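Local structure of CrmK (Actinoalloteichus sp. WH1-2216-6, 5I1V) at residues R93-V98 and Y151-E156; V169-E174 and R180-A185; R242-F247 and L268-R273; E354-A359 and M375-Y380. The protein is a flavoenzyme oxidase with covalently bound FAD that takes part in shunt product recycling during caerulomycin biosynthesis. One frame throughout, in Å; residues are numbered along the deposited sequence. Where two conformers were deposited one is given.

Interaction 1: residues R93-V98 and Y151-E156; sequences RGAFEV and YLHAVE
His153 NE2 lies 2.9 Å from the oxygen of a bridging water, and the same water accepts a bond from Arg93 NH2 at 3.0 Å. The two side chains do not meet directly at these ends, since Arg93 NH2 and His153 NE2 are 5.3 Å apart. The imidazole reaches the other segment because CG stands anti to the backbone N (chi1 173°). This brings NE2 close to the backbone at Arg93. Arg93 O sits obliquely to the ring, 3.7 Å from His153 NE2, a packing distance. Ala95 CB also comes in obliquely, 4.0 Å from His153 CD2. The Arg93 chain runs extended from CG to NE and carries its guanidinium out to the water. With an alanine at His153, the water is likely to lose one of its two protein partners and a gap to open beside Ala95 CB. Both strands are irregular. Gly94 and Ala95 form a G1 beta bulge opposite Asp90, with Gly94 at positive phi (67°). His153 and Ala154 form a classic beta bulge opposite Trp201. In the five-stranded antiparallel sheet of the PCMH-type FAD-binding domain, strand 196-202 runs between strands 95-99 and 152-160. This contact, away from the flavin sites, bridges over it. Arg93 also makes a cation-pi contact with Trp201 of that middle strand and touches Val170 on the edge strand 166-172.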
loop_
_atom_site.group_PDB
_atom_site.type_symbol
_atom_site.label_atom_id
_atom_site.label_comp_id
_atom_site.label_asym_id
_atom_site.label_seq_id
_atom_site.Cartn_x
_atom_site.Cartn_y
_atom_site.Cartn_z
ATOM N N ARG A 93 -27.414 -13.620 5.760
ATOM C CA ARG A 93 -26.753 -14.277 6.883
ATOM C C ARG A 93 -26.460 -13.322 8.015
ATOM O O ARG A 93 -26.022 -13.748 9.057
ATOM C CB ARG A 93 -25.439 -14.940 6.423
ATOM C CG ARG A 93 -25.618 -15.986 5.338
ATOM C CD ARG A 93 -24.306 -16.673 5.033
ATOM N NE ARG A 93 -24.430 -17.667 3.967
ATOM C CZ ARG A 93 -24.691 -18.958 4.145
ATOM N NH1 ARG A 93 -24.747 -19.750 3.075
ATOM N NH2 ARG A 93 -24.918 -19.482 5.357
ATOM N N GLY A 94 -26.650 -12.019 7.808
ATOM C CA GLY A 94 -26.375 -11.064 8.847
ATOM C C GLY A 94 -24.892 -11.017 9.136
ATOM O O GLY A 94 -24.462 -10.860 10.275
ATOM N N ALA A 95 -24.095 -11.167 8.085
ATOM C CA ALA A 95 -22.641 -11.271 8.265
ATOM C C ALA A 95 -21.926 -10.632 7.112
ATOM O O ALA A 95 -22.468 -10.620 6.012
ATOM C CB ALA A 95 -22.250 -12.751 8.359
ATOM N N PHE A 96 -20.693 -10.174 7.347
ATOM C CA PHE A 96 -19.882 -9.635 6.281
ATOM C C PHE A 96 -19.245 -10.732 5.413
ATOM O O PHE A 96 -18.500 -11.593 5.933
ATOM C CB PHE A 96 -18.821 -8.693 6.825
ATOM C CG PHE A 96 -19.400 -7.470 7.419
ATOM C CD1 PHE A 96 -19.728 -6.380 6.637
ATOM C CD2 PHE A 96 -19.655 -7.430 8.784
ATOM C CE1 PHE A 96 -20.311 -5.271 7.237
ATOM C CE2 PHE A 96 -20.201 -6.328 9.359
ATOM C CZ PHE A 96 -20.523 -5.253 8.608
ATOM N N GLU A 97 -19.526 -10.687 4.110
ATOM C CA GLU A 97 -18.930 -11.635 3.156
ATOM C C GLU A 97 -17.587 -11.104 2.695
ATOM O O GLU A 97 -17.479 -9.952 2.274
ATOM C CB GLU A 97 -19.841 -11.801 1.973
ATOM C CG GLU A 97 -19.498 -12.952 1.038
ATOM C CD GLU A 97 -20.379 -12.936 -0.236
ATOM O OE1 GLU A 97 -21.265 -12.077 -0.293
ATOM O OE2 GLU A 97 -20.144 -13.713 -1.202
ATOM N N VAL A 98 -16.571 -11.942 2.796
ATOM C CA VAL A 98 -15.229 -11.582 2.415
ATOM C C VAL A 98 -14.709 -12.669 1.481
ATOM O O VAL A 98 -14.402 -13.773 1.939
ATOM C CB VAL A 98 -14.281 -11.456 3.636
ATOM C CG1 VAL A 98 -12.846 -11.126 3.200
ATOM C CG2 VAL A 98 -14.722 -10.398 4.650
ATOM N N TYR A 151 -14.718 -14.440 15.055
ATOM C CA TYR A 151 -15.806 -13.851 14.309
ATOM C C TYR A 151 -16.187 -14.659 13.093
ATOM O O TYR A 151 -16.883 -14.117 12.197
ATOM C CB TYR A 151 -15.367 -12.437 13.864
ATOM C CG TYR A 151 -15.060 -11.626 15.073
ATOM C CD1 TYR A 151 -13.767 -11.624 15.631
ATOM C CD2 TYR A 151 -16.063 -10.955 15.733
ATOM C CE1 TYR A 151 -13.508 -10.914 16.796
ATOM C CE2 TYR A 151 -15.819 -10.264 16.904
ATOM C CZ TYR A 151 -14.558 -10.246 17.434
ATOM O OH TYR A 151 -14.346 -9.523 18.614
ATOM N N LEU A 152 -15.661 -15.885 12.966
ATOM C CA LEU A 152 -15.928 -16.680 11.782
ATOM C C LEU A 152 -17.330 -17.327 11.884
ATOM O O LEU A 152 -17.563 -18.287 12.612
ATOM C CB LEU A 152 -14.900 -17.744 11.521
ATOM C CG LEU A 152 -15.022 -18.537 10.195
ATOM C CD1 LEU A 152 -14.881 -17.625 9.000
ATOM C CD2 LEU A 152 -13.930 -19.588 10.125
ATOM N N HIS A 153 -18.244 -16.757 11.163
ATOM C CA HIS A 153 -19.659 -17.226 11.184
ATOM C C HIS A 153 -19.829 -18.449 10.291
ATOM O O HIS A 153 -20.515 -19.396 10.666
ATOM C CB HIS A 153 -20.531 -16.046 10.791
ATOM C CG HIS A 153 -21.978 -16.377 10.592
ATOM N ND1 HIS A 153 -22.864 -16.521 11.645
ATOM C CD2 HIS A 153 -22.702 -16.539 9.465
ATOM C CE1 HIS A 153 -24.083 -16.736 11.165
ATOM N NE2 HIS A 153 -24.006 -16.788 9.847
ATOM N N ALA A 154 -19.218 -18.416 9.099
ATOM C CA ALA A 154 -19.343 -19.476 8.119
ATOM C C ALA A 154 -18.200 -19.365 7.103
ATOM O O ALA A 154 -17.596 -18.302 6.946
ATOM C CB ALA A 154 -20.665 -19.377 7.360
ATOM N N VAL A 155 -17.954 -20.459 6.378
ATOM C CA VAL A 155 -16.933 -20.538 5.316
ATOM C C VAL A 155 -17.436 -21.408 4.182
ATOM O O VAL A 155 -18.069 -22.417 4.448
ATOM C CB VAL A 155 -15.600 -21.050 5.953
ATOM C CG1 VAL A 155 -15.682 -22.491 6.478
ATOM C CG2 VAL A 155 -14.452 -20.857 5.002
ATOM N N GLU A 156 -17.180 -21.017 2.937
ATOM C CA GLU A 156 -17.517 -21.741 1.751
ATOM C C GLU A 156 -16.244 -22.336 1.221
ATOM O O GLU A 156 -15.257 -21.632 1.036
ATOM C CB GLU A 156 -18.158 -20.820 0.708
ATOM C CG GLU A 156 -18.591 -21.549 -0.522
ATOM C CD GLU A 156 -19.140 -20.607 -1.582
ATOM O OE1 GLU A 156 -18.356 -19.954 -2.305
ATOM O OE2 GLU A 156 -20.378 -20.535 -1.690
HETATM O O HOH W 1 -25.660 -18.075 7.899
#

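Interaction 2: residues V169-E174 and R180-A185; sequences VVATRE and RDLWWA
Trp183 starts with CB 3.5 Å from Thr172 O, and CG passes 3.7 Å from Thr172 C. Further out, NE1 bonds to Leu152 O on the neighbouring strand. At the tip, the six-membered ring lies against Arg173: CB of Arg173 stands over its face, 3.4 Å from Trp183 CZ2, in a CH-pi contact 26° off the ring normal. Leu152 O is likely to lose its indole donor, and Arg173 CB the ring it lies over, if a leucine takes the place of Trp183. The extended Arg180 chain brings NE to Arg173 O at 2.7 Å, from above the carbonyl plane, and NH2 adds a weak second bond. At the other end Val169 CG2 and Leu182 CD2 meet tightly at 3.4 Å, and Ala171 CB packs against Leu182 CB. Helix 180-185 crosses the 169-172 part of the edge strand at 77°, the Leu182 side chain about 10 Å (nearest atoms) from the bound FAD. Apolar packing seats it; a cationic side chain fastens a carbonyl just past the strand end.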
loop_
_atom_site.group_PDB
_atom_site.type_symbol
_atom_site.label_atom_id
_atom_site.label_comp_id
_atom_site.label_asym_id
_atom_site.label_seq_id
_atom_site.Cartn_x
_atom_site.Cartn_y
_atom_site.Cartn_z
ATOM N N VAL A 169 -19.249 -26.578 -0.345
ATOM C CA VAL A 169 -20.009 -26.671 0.876
ATOM C C VAL A 169 -19.869 -25.377 1.652
ATOM O O VAL A 169 -18.822 -24.750 1.646
ATOM C CB VAL A 169 -19.605 -27.902 1.716
ATOM C CG1 VAL A 169 -19.778 -29.181 0.913
ATOM C CG2 VAL A 169 -18.172 -27.839 2.173
ATOM N N VAL A 170 -20.907 -25.026 2.371
ATOM C CA VAL A 170 -20.833 -23.936 3.327
ATOM C C VAL A 170 -20.894 -24.567 4.705
ATOM O O VAL A 170 -21.809 -25.340 5.032
ATOM C CB VAL A 170 -21.984 -22.950 3.144
ATOM C CG1 VAL A 170 -22.056 -21.966 4.305
ATOM C CG2 VAL A 170 -21.821 -22.203 1.812
ATOM N N ALA A 171 -19.883 -24.288 5.498
ATOM C CA ALA A 171 -19.820 -24.837 6.838
ATOM C C ALA A 171 -19.974 -23.672 7.829
ATOM O O ALA A 171 -19.299 -22.651 7.706
ATOM C CB ALA A 171 -18.494 -25.532 7.056
ATOM N N THR A 172 -20.813 -23.847 8.842
ATOM C CA THR A 172 -21.105 -22.754 9.791
ATOM C C THR A 172 -20.791 -23.168 11.230
ATOM O O THR A 172 -20.567 -24.333 11.536
ATOM C CB THR A 172 -22.587 -22.298 9.712
ATOM O OG1 THR A 172 -23.374 -23.174 10.494
ATOM C CG2 THR A 172 -23.164 -22.256 8.293
ATOM N N ARG A 173 -20.737 -22.173 12.107
ATOM C CA ARG A 173 -20.452 -22.370 13.535
ATOM C C ARG A 173 -21.621 -22.904 14.374
ATOM O O ARG A 173 -21.405 -23.271 15.525
ATOM C CB ARG A 173 -19.970 -21.061 14.165
ATOM C CG ARG A 173 -21.005 -19.958 14.188
ATOM C CD ARG A 173 -20.415 -18.664 14.716
ATOM N NE ARG A 173 -19.628 -18.943 15.883
ATOM C CZ ARG A 173 -18.582 -18.235 16.291
ATOM N NH1 ARG A 173 -18.137 -17.143 15.629
ATOM N NH2 ARG A 173 -17.983 -18.635 17.409
ATOM N N GLU A 174 -22.817 -22.986 13.797
ATOM C CA GLU A 174 -24.025 -23.400 14.551
ATOM C C GLU A 174 -23.895 -24.785 15.091
ATOM O O GLU A 174 -23.482 -25.694 14.375
ATOM C CB GLU A 174 -25.256 -23.328 13.680
ATOM C CG GLU A 174 -25.639 -21.921 13.263
ATOM C CD GLU A 174 -26.408 -21.902 11.946
ATOM O OE1 GLU A 174 -26.174 -22.780 11.071
ATOM O OE2 GLU A 174 -27.235 -20.980 11.758
ATOM N N ARG A 180 -19.968 -28.837 10.843
ATOM C CA ARG A 180 -19.315 -27.980 11.799
ATOM C C ARG A 180 -17.854 -28.349 11.979
ATOM O O ARG A 180 -17.041 -27.501 12.304
ATOM C CB ARG A 180 -20.043 -28.048 13.135
ATOM C CG ARG A 180 -19.756 -26.893 14.048
ATOM C CD ARG A 180 -20.514 -27.050 15.358
ATOM N NE ARG A 180 -20.425 -25.782 16.064
ATOM C CZ ARG A 180 -19.372 -25.367 16.760
ATOM N NH1 ARG A 180 -18.305 -26.133 16.884
ATOM N NH2 ARG A 180 -19.399 -24.171 17.349
ATOM N N ASP A 181 -17.507 -29.613 11.762
ATOM C CA ASP A 181 -16.106 -30.011 11.781
ATOM C C ASP A 181 -15.252 -29.255 10.756
ATOM O O ASP A 181 -14.137 -28.831 11.049
ATOM C CB ASP A 181 -15.953 -31.540 11.619
ATOM C CG ASP A 181 -16.550 -32.080 10.308
ATOM O OD1 ASP A 181 -17.549 -31.514 9.765
ATOM O OD2 ASP A 181 -16.049 -33.130 9.833
ATOM N N LEU A 182 -15.748 -29.134 9.538
ATOM C CA LEU A 182 -15.084 -28.343 8.506
ATOM C C LEU A 182 -14.921 -26.878 8.908
ATOM O O LEU A 182 -13.851 -26.267 8.685
ATOM C CB LEU A 182 -15.825 -28.440 7.162
ATOM C CG LEU A 182 -15.098 -27.953 5.931
ATOM C CD1 LEU A 182 -13.733 -28.633 5.835
ATOM C CD2 LEU A 182 -15.943 -28.215 4.689
ATOM N N TRP A 183 -15.960 -26.308 9.515
ATOM C CA TRP A 183 -15.887 -24.933 10.012
ATOM C C TRP A 183 -14.804 -24.856 11.070
ATOM O O TRP A 183 -13.951 -23.961 11.042
ATOM C CB TRP A 183 -17.231 -24.443 10.550
ATOM C CG TRP A 183 -17.098 -23.180 11.352
ATOM C CD1 TRP A 183 -17.138 -21.910 10.895
ATOM C CD2 TRP A 183 -16.844 -23.103 12.746
ATOM N NE1 TRP A 183 -16.935 -21.037 11.911
ATOM C CE2 TRP A 183 -16.733 -21.747 13.069
ATOM C CE3 TRP A 183 -16.684 -24.067 13.754
ATOM C CZ2 TRP A 183 -16.546 -21.300 14.373
ATOM C CZ3 TRP A 183 -16.436 -23.647 15.024
ATOM C CH2 TRP A 183 -16.374 -22.267 15.341
ATOM N N TRP A 184 -14.777 -25.825 11.985
ATOM C CA TRP A 184 -13.826 -25.776 13.069
ATOM C C TRP A 184 -12.382 -25.851 12.595
ATOM O O TRP A 184 -11.511 -25.194 13.141
ATOM C CB TRP A 184 -14.114 -26.900 14.063
ATOM C CG TRP A 184 -13.244 -26.913 15.292
ATOM C CD1 TRP A 184 -13.489 -26.256 16.472
ATOM C CD2 TRP A 184 -12.030 -27.643 15.502
ATOM N NE1 TRP A 184 -12.518 -26.533 17.382
ATOM C CE2 TRP A 184 -11.606 -27.379 16.826
ATOM C CE3 TRP A 184 -11.260 -28.481 14.706
ATOM C CZ2 TRP A 184 -10.457 -27.944 17.376
ATOM C CZ3 TRP A 184 -10.129 -29.049 15.254
ATOM C CH2 TRP A 184 -9.732 -28.769 16.588
ATOM N N ALA A 185 -12.151 -26.685 11.585
ATOM C CA ALA A 185 -10.835 -26.804 10.972
ATOM C C ALA A 185 -10.305 -25.488 10.403
ATOM O O ALA A 185 -9.128 -25.241 10.401
ATOM C CB ALA A 185 -10.852 -27.844 9.899
#

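Interaction 3: residues R242-F247 and L268-R273; sequences RLVSNF and LECFHR
Phe247 and Leu268 make the close part of this contact. Leu268 CB stands almost squarely over the ring centre, 4.0 Å from the Phe247 centroid and 11° off the normal, a CH-pi contact. Farther along the same face, Leu268 CD2 lies 3.9 Å from Phe247 CG. Both residues hold CG anti to the backbone N, and the side chains slide past each other in opposite directions. One helical turn earlier the fit is looser. Val244 CG2 is 4.3 Å from Leu268 CD2 and 4.3 Å from Cys270 SG. The side chains that meet across this buried part are apolar. Away from the strand the chemistry is polar. The exposed Arg242 gives NE to OD1 of the buried Asn246 at 3.0 Å with an angle of 158°, and the acceptor lies in the guanidinium plane. Asn246 ND2 bonds to Leu302 O and Glu304 O. The helix segment runs at 157° to the strand segment, their axes 11.0 Å apart. This is a helix laid on one face of an antiparallel sheet. Phe247 and Leu268 both touch Met280 on strand 277-285, Val244 and Phe247 touch Tyr377 on strand 374-379, and Val244 also meets Leu356 of helix 353-364.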
loop_
_atom_site.group_PDB
_atom_site.type_symbol
_atom_site.label_atom_id
_atom_site.label_comp_id
_atom_site.label_asym_id
_atom_site.label_seq_id
_atom_site.Cartn_x
_atom_site.Cartn_y
_atom_site.Cartn_z
ATOM N N ARG A 242 18.429 -5.747 30.298
ATOM C CA ARG A 242 17.503 -5.127 31.235
ATOM C C ARG A 242 16.233 -4.562 30.550
ATOM O O ARG A 242 15.101 -4.807 30.971
ATOM C CB ARG A 242 18.202 -4.020 31.989
ATOM C CG ARG A 242 17.290 -3.363 33.003
ATOM C CD ARG A 242 16.855 -4.328 34.074
ATOM N NE ARG A 242 15.922 -3.683 34.990
ATOM C CZ ARG A 242 16.268 -3.034 36.102
ATOM N NH1 ARG A 242 17.548 -2.919 36.458
ATOM N NH2 ARG A 242 15.330 -2.489 36.858
ATOM N N LEU A 243 16.454 -3.818 29.484
ATOM C CA LEU A 243 15.362 -3.272 28.671
ATOM C C LEU A 243 14.335 -4.310 28.195
ATOM O O LEU A 243 13.147 -4.153 28.403
ATOM C CB LEU A 243 15.926 -2.560 27.452
ATOM C CG LEU A 243 14.847 -2.059 26.492
ATOM C CD1 LEU A 243 13.953 -1.062 27.206
ATOM C CD2 LEU A 243 15.480 -1.464 25.254
ATOM N N VAL A 244 14.797 -5.359 27.544
ATOM C CA VAL A 244 13.894 -6.428 27.132
ATOM C C VAL A 244 13.245 -7.100 28.354
ATOM O O VAL A 244 12.060 -7.448 28.309
ATOM C CB VAL A 244 14.622 -7.496 26.290
ATOM C CG1 VAL A 244 13.701 -8.690 26.048
ATOM C CG2 VAL A 244 15.100 -6.897 24.992
ATOM N N SER A 245 14.018 -7.354 29.412
ATOM C CA SER A 245 13.448 -7.912 30.660
ATOM C C SER A 245 12.338 -7.015 31.183
ATOM O O SER A 245 11.282 -7.489 31.578
ATOM C CB SER A 245 14.519 -8.089 31.755
ATOM O OG SER A 245 15.466 -9.029 31.321
ATOM N N ASN A 246 12.579 -5.710 31.215
ATOM C CA ASN A 246 11.539 -4.768 31.659
ATOM C C ASN A 246 10.265 -4.863 30.849
ATOM O O ASN A 246 9.179 -4.798 31.410
ATOM C CB ASN A 246 12.016 -3.331 31.633
ATOM C CG ASN A 246 13.058 -3.055 32.704
ATOM O OD1 ASN A 246 13.252 -3.870 33.604
ATOM N ND2 ASN A 246 13.708 -1.921 32.614
ATOM N N PHE A 247 10.432 -4.949 29.526
ATOM C CA PHE A 247 9.298 -5.098 28.595
ATOM C C PHE A 247 8.523 -6.368 28.899
ATOM O O PHE A 247 7.328 -6.334 29.103
ATOM C CB PHE A 247 9.812 -5.147 27.160
ATOM C CG PHE A 247 8.710 -5.180 26.126
ATOM C CD1 PHE A 247 8.102 -4.011 25.720
ATOM C CD2 PHE A 247 8.295 -6.369 25.562
ATOM C CE1 PHE A 247 7.080 -4.022 24.762
ATOM C CE2 PHE A 247 7.261 -6.400 24.613
ATOM C CZ PHE A 247 6.674 -5.222 24.202
ATOM N N LEU A 268 7.941 -4.415 20.376
ATOM C CA LEU A 268 9.353 -4.065 20.520
ATOM C C LEU A 268 10.136 -4.750 19.389
ATOM O O LEU A 268 10.085 -5.939 19.262
ATOM C CB LEU A 268 9.836 -4.571 21.849
ATOM C CG LEU A 268 11.317 -4.336 22.143
ATOM C CD1 LEU A 268 11.645 -2.848 22.149
ATOM C CD2 LEU A 268 11.600 -5.018 23.471
ATOM N N GLU A 269 10.826 -3.997 18.551
ATOM C CA GLU A 269 11.572 -4.588 17.452
ATOM C C GLU A 269 13.040 -4.478 17.805
ATOM O O GLU A 269 13.588 -3.375 17.857
ATOM C CB GLU A 269 11.360 -3.841 16.152
ATOM C CG GLU A 269 9.939 -3.817 15.662
ATOM C CD GLU A 269 9.814 -3.257 14.244
ATOM O OE1 GLU A 269 9.260 -2.144 14.103
ATOM O OE2 GLU A 269 10.284 -3.930 13.278
ATOM N N CYS A 270 13.662 -5.620 17.993
ATOM C CA CYS A 270 15.079 -5.667 18.284
ATOM C C CYS A 270 15.883 -6.022 17.041
ATOM O O CYS A 270 16.210 -7.166 16.831
ATOM C CB CYS A 270 15.318 -6.712 19.359
ATOM S SG CYS A 270 14.329 -6.419 20.830
ATOM N N PHE A 271 16.160 -5.008 16.241
ATOM C CA PHE A 271 16.968 -5.106 15.068
ATOM C C PHE A 271 18.415 -5.457 15.378
ATOM O O PHE A 271 18.945 -5.130 16.465
ATOM C CB PHE A 271 16.989 -3.778 14.350
ATOM C CG PHE A 271 15.665 -3.341 13.772
ATOM C CD1 PHE A 271 15.164 -3.924 12.616
ATOM C CD2 PHE A 271 14.971 -2.291 14.335
ATOM C CE1 PHE A 271 13.958 -3.490 12.071
ATOM C CE2 PHE A 271 13.796 -1.835 13.791
ATOM C CZ PHE A 271 13.282 -2.430 12.650
ATOM N N HIS A 272 19.047 -6.098 14.408
ATOM C CA HIS A 272 20.479 -6.241 14.391
ATOM C C HIS A 272 21.111 -4.855 14.407
ATOM O O HIS A 272 20.559 -3.882 13.880
ATOM C CB HIS A 272 20.945 -7.025 13.156
ATOM C CG HIS A 272 22.421 -7.227 13.115
ATOM N ND1 HIS A 272 23.260 -6.413 12.384
ATOM C CD2 HIS A 272 23.212 -8.125 13.738
ATOM C CE1 HIS A 272 24.513 -6.798 12.571
ATOM N NE2 HIS A 272 24.511 -7.836 13.391
ATOM N N ARG A 273 22.303 -4.799 15.009
ATOM C CA ARG A 273 23.052 -3.564 15.189
ATOM C C ARG A 273 23.148 -2.714 13.929
ATOM O O ARG A 273 23.063 -1.482 13.994
ATOM C CB ARG A 273 24.468 -3.889 15.722
ATOM C CG ARG A 273 25.426 -2.698 15.772
ATOM C CD ARG A 273 26.661 -2.951 16.641
ATOM N NE ARG A 273 26.726 -2.069 17.813
ATOM C CZ ARG A 273 26.805 -2.510 19.060
ATOM N NH1 ARG A 273 26.871 -3.805 19.269
ATOM N NH2 ARG A 273 26.831 -1.675 20.091
#

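Interaction 4: residues E354-A359 and M375-Y380; sequences EQLAAA and MEYIAY
Tyr377 has its CG anti to its own carbonyl carbon (chi1 -68°), which sends the phenol out from the strand to Leu356. In Met375, CG sits between the backbone N and the carbonyl carbon (chi1 63°), and an extended chi2 then carries the sulfur to Ala359. The two strand residues are two apart and both point to the helix. Ala359 points its CB at the strand, while Leu356 brings only the end of its side chain, CD2, across. The Leu356 and Tyr377 side chains meet at a slant, with CD2 of Leu356 3.4 Å from Tyr377 OH. That hydroxyl is buried, and it is satisfied by a hydrogen bond to His351 ND1. Ala359 CB touches Met375 SD at 4.1 Å, a plain apolar contact. Helix 353-364 packs here on the large antiparallel sheet, beside helix 237-253. Such a sheet backed by helices is the form of the substrate domain in berberine bridge-like enzymes, and it probably has that role here. The contact is small, burying 99 Å² in all, and the Ala359 and Met375 CA atoms are 8.8 Å apart. Other elements close in around it. Tyr377 also packs on Leu248 of helix 237-253 and on Leu400 and Thr402 of strand 400-408, while Met375 touches Tyr404. At the far end of the segment, the Tyr380 ring meets the FAD-binding Tyr138 edge-to-face.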
loop_
_atom_site.group_PDB
_atom_site.type_symbol
_atom_site.label_atom_id
_atom_site.label_comp_id
_atom_site.label_asym_id
_atom_site.label_seq_id
_atom_site.Cartn_x
_atom_site.Cartn_y
_atom_site.Cartn_z
ATOM N N GLU A 354 20.139 -15.487 30.264
ATOM C CA GLU A 354 21.064 -16.135 29.312
ATOM C C GLU A 354 20.476 -16.136 27.883
ATOM O O GLU A 354 21.180 -15.857 26.927
ATOM C CB GLU A 354 21.413 -17.580 29.723
ATOM C CG GLU A 354 22.135 -17.734 31.064
ATOM C CD GLU A 354 21.198 -17.822 32.281
ATOM O OE1 GLU A 354 19.982 -17.523 32.152
ATOM O OE2 GLU A 354 21.679 -18.193 33.384
ATOM N N GLN A 355 19.181 -16.445 27.751
ATOM C CA GLN A 355 18.493 -16.291 26.460
ATOM C C GLN A 355 18.673 -14.907 25.877
ATOM O O GLN A 355 18.973 -14.767 24.683
ATOM C CB GLN A 355 17.011 -16.611 26.598
ATOM C CG GLN A 355 16.751 -18.092 26.703
ATOM C CD GLN A 355 15.282 -18.400 26.835
ATOM O OE1 GLN A 355 14.659 -18.013 27.809
ATOM N NE2 GLN A 355 14.722 -19.107 25.853
ATOM N N LEU A 356 18.530 -13.877 26.714
ATOM C CA LEU A 356 18.711 -12.522 26.240
ATOM C C LEU A 356 20.164 -12.174 25.885
ATOM O O LEU A 356 20.383 -11.464 24.909
ATOM C CB LEU A 356 18.101 -11.505 27.203
ATOM C CG LEU A 356 16.610 -11.734 27.429
ATOM C CD1 LEU A 356 16.049 -10.724 28.431
ATOM C CD2 LEU A 356 15.862 -11.692 26.096
ATOM N N ALA A 357 21.154 -12.658 26.631
ATOM C CA ALA A 357 22.560 -12.427 26.206
ATOM C C ALA A 357 22.939 -13.218 24.935
ATOM O O ALA A 357 23.711 -12.747 24.108
ATOM C CB ALA A 357 23.545 -12.710 27.330
ATOM N N ALA A 358 22.383 -14.409 24.785
ATOM C CA ALA A 358 22.487 -15.142 23.525
ATOM C C ALA A 358 21.937 -14.321 22.347
ATOM O O ALA A 358 22.512 -14.309 21.284
ATOM C CB ALA A 358 21.772 -16.477 23.623
ATOM N N ALA A 359 20.828 -13.624 22.557
ATOM C CA ALA A 359 20.223 -12.807 21.502
ATOM C C ALA A 359 21.110 -11.639 21.256
ATOM O O ALA A 359 21.430 -11.348 20.115
ATOM C CB ALA A 359 18.861 -12.308 21.911
ATOM N N MET A 375 14.525 -9.498 15.712
ATOM C CA MET A 375 13.509 -10.222 16.422
ATOM C C MET A 375 12.584 -9.208 17.068
ATOM O O MET A 375 12.964 -8.064 17.353
ATOM C CB MET A 375 14.062 -11.280 17.399
ATOM C CG MET A 375 14.890 -10.778 18.545
ATOM S SD MET A 375 15.455 -12.171 19.570
ATOM C CE MET A 375 13.875 -12.782 20.177
ATOM N N GLU A 376 11.337 -9.622 17.213
ATOM C CA GLU A 376 10.298 -8.773 17.762
ATOM C C GLU A 376 9.549 -9.454 18.873
ATOM O O GLU A 376 9.290 -10.657 18.820
ATOM C CB GLU A 376 9.267 -8.397 16.680
ATOM C CG GLU A 376 9.811 -7.862 15.385
ATOM C CD GLU A 376 8.701 -7.478 14.375
ATOM O OE1 GLU A 376 7.538 -7.968 14.474
ATOM O OE2 GLU A 376 9.005 -6.681 13.463
ATOM N N TYR A 377 9.162 -8.652 19.859
ATOM C CA TYR A 377 8.300 -9.088 20.940
ATOM C C TYR A 377 6.958 -8.380 20.803
ATOM O O TYR A 377 6.886 -7.172 20.815
ATOM C CB TYR A 377 8.933 -8.733 22.275
ATOM C CG TYR A 377 10.174 -9.495 22.571
ATOM C CD1 TYR A 377 10.109 -10.711 23.226
ATOM C CD2 TYR A 377 11.417 -8.997 22.239
ATOM C CE1 TYR A 377 11.240 -11.410 23.541
ATOM C CE2 TYR A 377 12.561 -9.702 22.552
ATOM C CZ TYR A 377 12.462 -10.893 23.224
ATOM O OH TYR A 377 13.594 -11.606 23.517
ATOM N N ILE A 378 5.894 -9.153 20.703
ATOM C CA ILE A 378 4.570 -8.643 20.335
ATOM C C ILE A 378 3.549 -8.933 21.427
ATOM O O ILE A 378 3.280 -10.074 21.720
ATOM C CB ILE A 378 4.084 -9.338 19.043
ATOM C CG1 ILE A 378 5.131 -9.188 17.940
ATOM C CG2 ILE A 378 2.733 -8.761 18.585
ATOM C CD1 ILE A 378 5.073 -10.217 16.841
ATOM N N ALA A 379 2.990 -7.892 22.009
ATOM C CA ALA A 379 2.001 -7.999 23.049
ATOM C C ALA A 379 0.794 -8.788 22.505
ATOM O O ALA A 379 0.493 -8.693 21.330
ATOM C CB ALA A 379 1.565 -6.630 23.469
ATOM N N TYR A 380 0.212 -9.629 23.356
ATOM C CA TYR A 380 -0.861 -10.567 22.967
ATOM C C TYR A 380 -1.702 -10.882 24.196
ATOM O O TYR A 380 -1.609 -10.165 25.197
ATOM C CB TYR A 380 -0.198 -11.825 22.405
ATOM C CG TYR A 380 -1.035 -12.794 21.619
ATOM C CD1 TYR A 380 -1.716 -12.427 20.456
ATOM C CD2 TYR A 380 -1.137 -14.094 22.034
ATOM C CE1 TYR A 380 -2.459 -13.363 19.757
ATOM C CE2 TYR A 380 -1.849 -15.042 21.337
ATOM C CZ TYR A 380 -2.515 -14.670 20.187
ATOM O OH TYR A 380 -3.256 -15.632 19.516
#

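Interactions 1 and 2 share the five-stranded sheet, where strands 152-160 and 166-172 are neighbours. They meet through backbone pairing of Ala171 with Val155 and through the indole bond of Trp183 to Leu152 O. Interactions 3 and 4 share the eight-stranded sheet, where strands 265-271 and 374-379 pair, and their centres are 7 Å apart. The two groups lie on opposite sides of the chain's centre. Interactions 3 and 4 are fully buried and join helices to the sheet mainly by apolar side chains. Interactions 1 and 2 are only partly buried and use arginines: one reaches a histidine through water, the other grips a carbonyl directly. Interaction 1 alone links two strands of one sheet.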